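Local coordinates for uncharacterized protein lp_2219 (PDB 3HFQ) that is of unknown function but folds as a seven-bladed beta-propeller of the lactonase family, which hints at, without proving, a related hydrolase activity, at residues T39-Y44 with V56-D61; D60-I65 with V82-P87. The protein carries 1 engineered substitution. One frame throughout, in Å; residues are numbered along the deposited sequence.

Interaction 1: residues T39-Y44 with V56-D61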
loop_
_atom_site.group_PDB
_atom_site.type_symbol
_atom_site.label_atom_id
_atom_site.label_comp_id
_atom_site.label_asym_id
_atom_site.label_seq_id
_atom_site.Cartn_x
_atom_site.Cartn_y
_atom_site.Cartn_z
ATOM N N THR A 39 7.498 -2.642 -18.294
ATOM C CA THR A 39 6.122 -3.113 -18.190
ATOM C C THR A 39 5.175 -1.912 -18.092
ATOM O O THR A 39 5.618 -0.786 -17.870
ATOM C CB THR A 39 5.962 -4.042 -16.956
ATOM O OG1 THR A 39 4.618 -4.531 -16.883
ATOM C CG2 THR A 39 6.312 -3.295 -15.675
ATOM N N GLN A 40 3.877 -2.142 -18.267
ATOM C CA GLN A 40 2.907 -1.052 -18.223
ATOM C C GLN A 40 2.114 -0.928 -16.924
ATOM O O GLN A 40 1.583 -1.911 -16.415
ATOM C CB GLN A 40 1.928 -1.172 -19.396
ATOM C CG GLN A 40 2.550 -0.886 -20.756
ATOM C CD GLN A 40 3.058 0.539 -20.871
ATOM O OE1 GLN A 40 2.285 1.496 -20.779
ATOM N NE2 GLN A 40 4.363 0.687 -21.069
ATOM N N ASN A 41 2.043 0.301 -16.415
ATOM C CA ASN A 41 1.315 0.648 -15.192
ATOM C C ASN A 41 1.515 -0.250 -13.972
ATOM O O ASN A 41 0.549 -0.730 -13.375
ATOM C CB ASN A 41 -0.184 0.767 -15.498
ATOM C CG ASN A 41 -0.583 2.160 -15.974
ATOM O OD1 ASN A 41 0.259 2.978 -16.358
ATOM N ND2 ASN A 41 -1.882 2.431 -15.956
ATOM N N PRO A 42 2.775 -0.486 -13.578
ATOM C CA PRO A 42 3.047 -1.332 -12.409
ATOM C C PRO A 42 2.911 -0.454 -11.166
ATOM O O PRO A 42 3.895 -0.182 -10.476
ATOM C CB PRO A 42 4.479 -1.781 -12.651
ATOM C CG PRO A 42 5.092 -0.536 -13.255
ATOM C CD PRO A 42 4.030 -0.096 -14.251
ATOM N N THR A 43 1.680 -0.026 -10.888
ATOM C CA THR A 43 1.393 0.877 -9.770
ATOM C C THR A 43 1.536 0.325 -8.357
ATOM O O THR A 43 1.519 1.092 -7.394
ATOM C CB THR A 43 -0.007 1.503 -9.919
ATOM O OG1 THR A 43 -1.007 0.494 -9.750
ATOM C CG2 THR A 43 -0.159 2.127 -11.302
ATOM N N TYR A 44 1.633 -0.994 -8.214
ATOM C CA TYR A 44 1.849 -1.579 -6.897
ATOM C C TYR A 44 2.666 -2.852 -7.053
ATOM O O TYR A 44 2.531 -3.568 -8.047
ATOM C CB TYR A 44 0.539 -1.869 -6.158
ATOM C CG TYR A 44 0.681 -1.618 -4.666
ATOM C CD1 TYR A 44 0.628 -0.322 -4.153
ATOM C CD2 TYR A 44 0.930 -2.664 -3.779
ATOM C CE1 TYR A 44 0.824 -0.070 -2.788
ATOM C CE2 TYR A 44 1.128 -2.426 -2.414
ATOM C CZ TYR A 44 1.072 -1.129 -1.927
ATOM O OH TYR A 44 1.259 -0.894 -0.583
ATOM N N VAL A 56 1.306 -4.957 -10.571
ATOM C CA VAL A 56 0.073 -4.597 -11.249
ATOM C C VAL A 56 0.511 -4.562 -12.706
ATOM O O VAL A 56 1.633 -4.141 -13.003
ATOM C CB VAL A 56 -0.403 -3.206 -10.803
ATOM C CG1 VAL A 56 -1.535 -2.717 -11.704
ATOM C CG2 VAL A 56 -0.870 -3.274 -9.354
ATOM N N ASP A 57 -0.356 -4.994 -13.612
ATOM C CA ASP A 57 0.029 -5.048 -15.010
ATOM C C ASP A 57 -1.096 -4.698 -15.978
ATOM O O ASP A 57 -2.251 -5.070 -15.773
ATOM C CB ASP A 57 0.578 -6.454 -15.287
ATOM C CG ASP A 57 0.935 -6.680 -16.735
ATOM O OD1 ASP A 57 1.495 -5.762 -17.371
ATOM O OD2 ASP A 57 0.670 -7.795 -17.232
ATOM N N LYS A 58 -0.747 -3.959 -17.026
ATOM C CA LYS A 58 -1.710 -3.575 -18.045
ATOM C C LYS A 58 -1.216 -4.092 -19.379
ATOM O O LYS A 58 -0.096 -3.804 -19.800
ATOM C CB LYS A 58 -1.870 -2.054 -18.114
ATOM C CG LYS A 58 -2.912 -1.584 -19.129
ATOM C CD LYS A 58 -3.162 -0.083 -19.016
ATOM C CE LYS A 58 -4.311 0.365 -19.915
ATOM N NZ LYS A 58 -4.616 1.816 -19.760
ATOM N N GLU A 59 -2.058 -4.869 -20.038
ATOM C CA GLU A 59 -1.712 -5.427 -21.326
ATOM C C GLU A 59 -2.884 -5.037 -22.222
ATOM O O GLU A 59 -3.864 -5.771 -22.341
ATOM C CB GLU A 59 -1.562 -6.951 -21.185
ATOM C CG GLU A 59 -0.541 -7.422 -20.111
ATOM C CD GLU A 59 0.899 -7.484 -20.618
ATOM O OE1 GLU A 59 1.089 -7.475 -21.852
ATOM O OE2 GLU A 59 1.841 -7.562 -19.791
ATOM N N ASP A 60 -2.783 -3.845 -22.809
ATOM C CA ASP A 60 -3.813 -3.301 -23.693
ATOM C C ASP A 60 -5.101 -3.035 -22.932
ATOM O O ASP A 60 -5.116 -2.315 -21.926
ATOM C CB ASP A 60 -4.089 -4.264 -24.832
ATOM N N ASP A 61 -6.182 -3.624 -23.437
ATOM C CA ASP A 61 -7.488 -3.491 -22.823
ATOM C C ASP A 61 -7.691 -4.549 -21.749
ATOM O O ASP A 61 -8.812 -4.796 -21.312
ATOM C CB ASP A 61 -8.612 -3.558 -23.880
ATOM C CG ASP A 61 -8.510 -4.768 -24.808
ATOM O OD1 ASP A 61 -7.521 -5.531 -24.744
ATOM O OD2 ASP A 61 -9.442 -4.943 -25.627
HETATM O O HOH W 1 3.681 -5.163 -14.420
HETATM O O HOH W 2 4.676 -6.665 -18.789
HETATM O O HOH W 3 2.766 -4.546 -19.334
#
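Val56 sits against the inverse gamma turn Asn41-Thr43 and Tyr44 after it. Val56 CB lies 3.7 Å from Asn41 O and close to Thr43 N, and its methyls then part. Anti to the backbone N (chi1 169°), Val56 CG1 comes within 3.3 Å of Asn41 O. Val56 CG2 turns the other way, to 3.6 Å from Tyr44 N and 3.8 Å from Tyr44 CB. Thr43 OG1 stands 3.8 Å from both CG1 and CG2 of Val56, the two side chains meeting at a slant. Cutting Val56 back to an alanine removes both methyls and would probably open a gap between the strand and the turn, leaving Tyr44 CB without its apolar neighbour.

The backbones meet at both ends. Val56 N donates to Tyr44 O (3.1 Å) almost in line with the C=O, whereas Lys58 N reaches Gln40 O at 3.2 Å from above the carbonyl plane, a less straight bond at 139°. Between them Pro42, the turn's centre, directs its CA-H at Val56 O.

Waters fill the polar side: one joins Thr39 OG1 to Val56 O, a second links the same hydroxyl to Glu59, and a third accepts from Gln40 N and lies 2.6 Å from Asp57 OD1, with Lys58 O also in range. On the same face of the strand as Val56, the Lys58 chain lies beside Asn41, pointing the same way; Asn41 OD1 is taken by the backbone N of Thr11. This is the arrangement of a beta-propeller, where a connector from outer strand 29-38 of one blade passes along strand 52-59 to start inner strand 45-47 of the next.

Interaction 2: residues D60-I65 with V82-P87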
loop_
_atom_site.group_PDB
_atom_site.type_symbol
_atom_site.label_atom_id
_atom_site.label_comp_id
_atom_site.label_asym_id
_atom_site.label_seq_id
_atom_site.Cartn_x
_atom_site.Cartn_y
_atom_site.Cartn_z
ATOM N N ASP A 60 -2.783 -3.845 -22.809
ATOM C CA ASP A 60 -3.813 -3.301 -23.693
ATOM C C ASP A 60 -5.101 -3.035 -22.932
ATOM O O ASP A 60 -5.116 -2.315 -21.926
ATOM C CB ASP A 60 -4.089 -4.264 -24.832
ATOM N N ASP A 61 -6.182 -3.624 -23.437
ATOM C CA ASP A 61 -7.488 -3.491 -22.823
ATOM C C ASP A 61 -7.691 -4.549 -21.749
ATOM O O ASP A 61 -8.812 -4.796 -21.312
ATOM C CB ASP A 61 -8.612 -3.558 -23.880
ATOM C CG ASP A 61 -8.510 -4.768 -24.808
ATOM O OD1 ASP A 61 -7.521 -5.531 -24.744
ATOM O OD2 ASP A 61 -9.442 -4.943 -25.627
ATOM N N GLU A 62 -6.597 -5.176 -21.330
ATOM C CA GLU A 62 -6.662 -6.179 -20.276
ATOM C C GLU A 62 -5.752 -5.743 -19.138
ATOM O O GLU A 62 -4.792 -5.000 -19.346
ATOM C CB GLU A 62 -6.226 -7.556 -20.784
ATOM C CG GLU A 62 -7.221 -8.226 -21.720
ATOM C CD GLU A 62 -6.890 -9.686 -21.958
ATOM O OE1 GLU A 62 -5.848 -9.966 -22.588
ATOM O OE2 GLU A 62 -7.665 -10.552 -21.505
ATOM N N GLY A 63 -6.060 -6.205 -17.933
ATOM C CA GLY A 63 -5.258 -5.841 -16.782
ATOM C C GLY A 63 -5.196 -6.977 -15.787
ATOM O O GLY A 63 -6.080 -7.831 -15.758
ATOM N N GLY A 64 -4.154 -6.992 -14.967
ATOM C CA GLY A 64 -4.023 -8.052 -13.986
ATOM C C GLY A 64 -2.706 -7.978 -13.245
ATOM O O GLY A 64 -2.258 -6.894 -12.875
ATOM N N ILE A 65 -2.083 -9.134 -13.044
ATOM C CA ILE A 65 -0.816 -9.218 -12.325
ATOM C C ILE A 65 0.263 -9.924 -13.138
ATOM O O ILE A 65 -0.003 -10.923 -13.809
ATOM C CB ILE A 65 -0.993 -9.991 -11.000
ATOM C CG1 ILE A 65 -2.044 -9.296 -10.125
ATOM C CG2 ILE A 65 0.347 -10.099 -10.273
ATOM C CD1 ILE A 65 -1.643 -7.906 -9.638
ATOM N N VAL A 82 -4.105 -11.915 -16.726
ATOM C CA VAL A 82 -4.883 -10.728 -17.020
ATOM C C VAL A 82 -6.280 -11.068 -17.509
ATOM O O VAL A 82 -6.559 -12.204 -17.894
ATOM C CB VAL A 82 -4.177 -9.862 -18.084
ATOM C CG1 VAL A 82 -2.844 -9.355 -17.539
ATOM C CG2 VAL A 82 -3.952 -10.675 -19.349
ATOM N N ALA A 83 -7.154 -10.071 -17.489
ATOM C CA ALA A 83 -8.530 -10.246 -17.927
ATOM C C ALA A 83 -9.037 -8.927 -18.484
ATOM O O ALA A 83 -8.545 -7.859 -18.120
ATOM C CB ALA A 83 -9.401 -10.685 -16.755
ATOM N N PRO A 84 -10.020 -8.981 -19.392
ATOM C CA PRO A 84 -10.546 -7.736 -19.952
ATOM C C PRO A 84 -10.944 -6.766 -18.843
ATOM O O PRO A 84 -11.585 -7.150 -17.861
ATOM C CB PRO A 84 -11.735 -8.204 -20.805
ATOM C CG PRO A 84 -12.017 -9.619 -20.323
ATOM C CD PRO A 84 -10.659 -10.154 -20.012
ATOM N N GLY A 85 -10.535 -5.513 -18.996
ATOM C CA GLY A 85 -10.845 -4.512 -17.996
ATOM C C GLY A 85 -9.609 -3.792 -17.489
ATOM O O GLY A 85 -8.499 -3.968 -18.007
ATOM N N THR A 86 -9.803 -2.984 -16.453
ATOM C CA THR A 86 -8.727 -2.203 -15.859
ATOM C C THR A 86 -7.770 -3.034 -15.016
ATOM O O THR A 86 -8.122 -4.109 -14.532
ATOM C CB THR A 86 -9.294 -1.105 -14.950
ATOM O OG1 THR A 86 -10.006 -1.714 -13.865
ATOM C CG2 THR A 86 -10.239 -0.204 -15.727
ATOM N N PRO A 87 -6.533 -2.542 -14.840
ATOM C CA PRO A 87 -5.532 -3.249 -14.035
ATOM C C PRO A 87 -5.912 -3.037 -12.569
ATOM O O PRO A 87 -6.651 -2.108 -12.249
ATOM C CB PRO A 87 -4.225 -2.527 -14.379
ATOM C CG PRO A 87 -4.507 -1.871 -15.707
ATOM C CD PRO A 87 -5.924 -1.401 -15.541
HETATM O O HOH W 4 -6.514 -2.417 -19.140
#
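This is an antiparallel strand pairing between 62-65 and 82-84, at the open end of the hairpin formed by strands 62-71 and 74-84, the outer half of a propeller blade. Gly63 and Ala83 form the hydrogen-bonded pair: Gly63 N gives its proton to Ala83 O and Ala83 N returns one to Gly63 O, each at 3.0 Å. Just beyond, Gly85 N meets Asp61 O at 3.0 Å in a nearly straight bond (174°), so the ladder runs on past the strand end. Glu62 with Pro84 and Gly64 with Val82 are the non-hydrogen-bonded pairs.

Few side chains take part, and Glu62 and Val82 carry most of that contact. The CG of Glu62 is anti to the carbonyl carbon (chi1 -72°) and the chain stays extended, which lays it alongside the Pro84 ring, pointing the same way. Glu62 CB is 3.5 Å from Ala83 O, and its CG comes next to Pro84 N. At the carboxylate, Glu62 OE2 lies 3.4 Å from Pro84 CD and Glu62 OE1 3.8 Å from Val82 CG2. Val82 crosses Glu62 at about a right angle, and Val82 CG1 sits 3.7 Å from Gly64 N.

The glycines permit this closeness. A CB on Gly63 would run into Pro87 and Thr86, and one on Gly64 would strike Val82. A water lies within hydrogen-bonding distance of Asp60 O and Gly85 O, with more acceptors around it than it has protons. Beyond the pair, Lys107 binds Pro84 O and Asn104 binds Thr86 O. The chemistry implies that cohesion comes chiefly from backbone bonds, with the aliphatic part of Glu62 packed along Pro84 and its carboxylate oxygens in van der Waals contact; between these two segments no salt bridge forms.

Overall arrangement
Both interactions belong to one propeller blade, the four-stranded antiparallel sheet ordered 45-47, 52-59, 62-71, 74-84, and their centres lie about 8 Å apart on the same side of the chain's centre. Along the chain, interaction 1 joins the entering loop 39-44 to strand 52-59, and interaction 2 starts where that strand's segment ends, sharing Asp60 and Asp61, then reaches the outer strand and the exit loop. The two meet directly: Asp57 N probably bonds to Gly64 O, and Pro87 packs on Val56 and Lys58. Entry and exit connectors thus both lie against strand 52-59, the exit one also against the start of strand 62-71, so both are held on this blade's sheet.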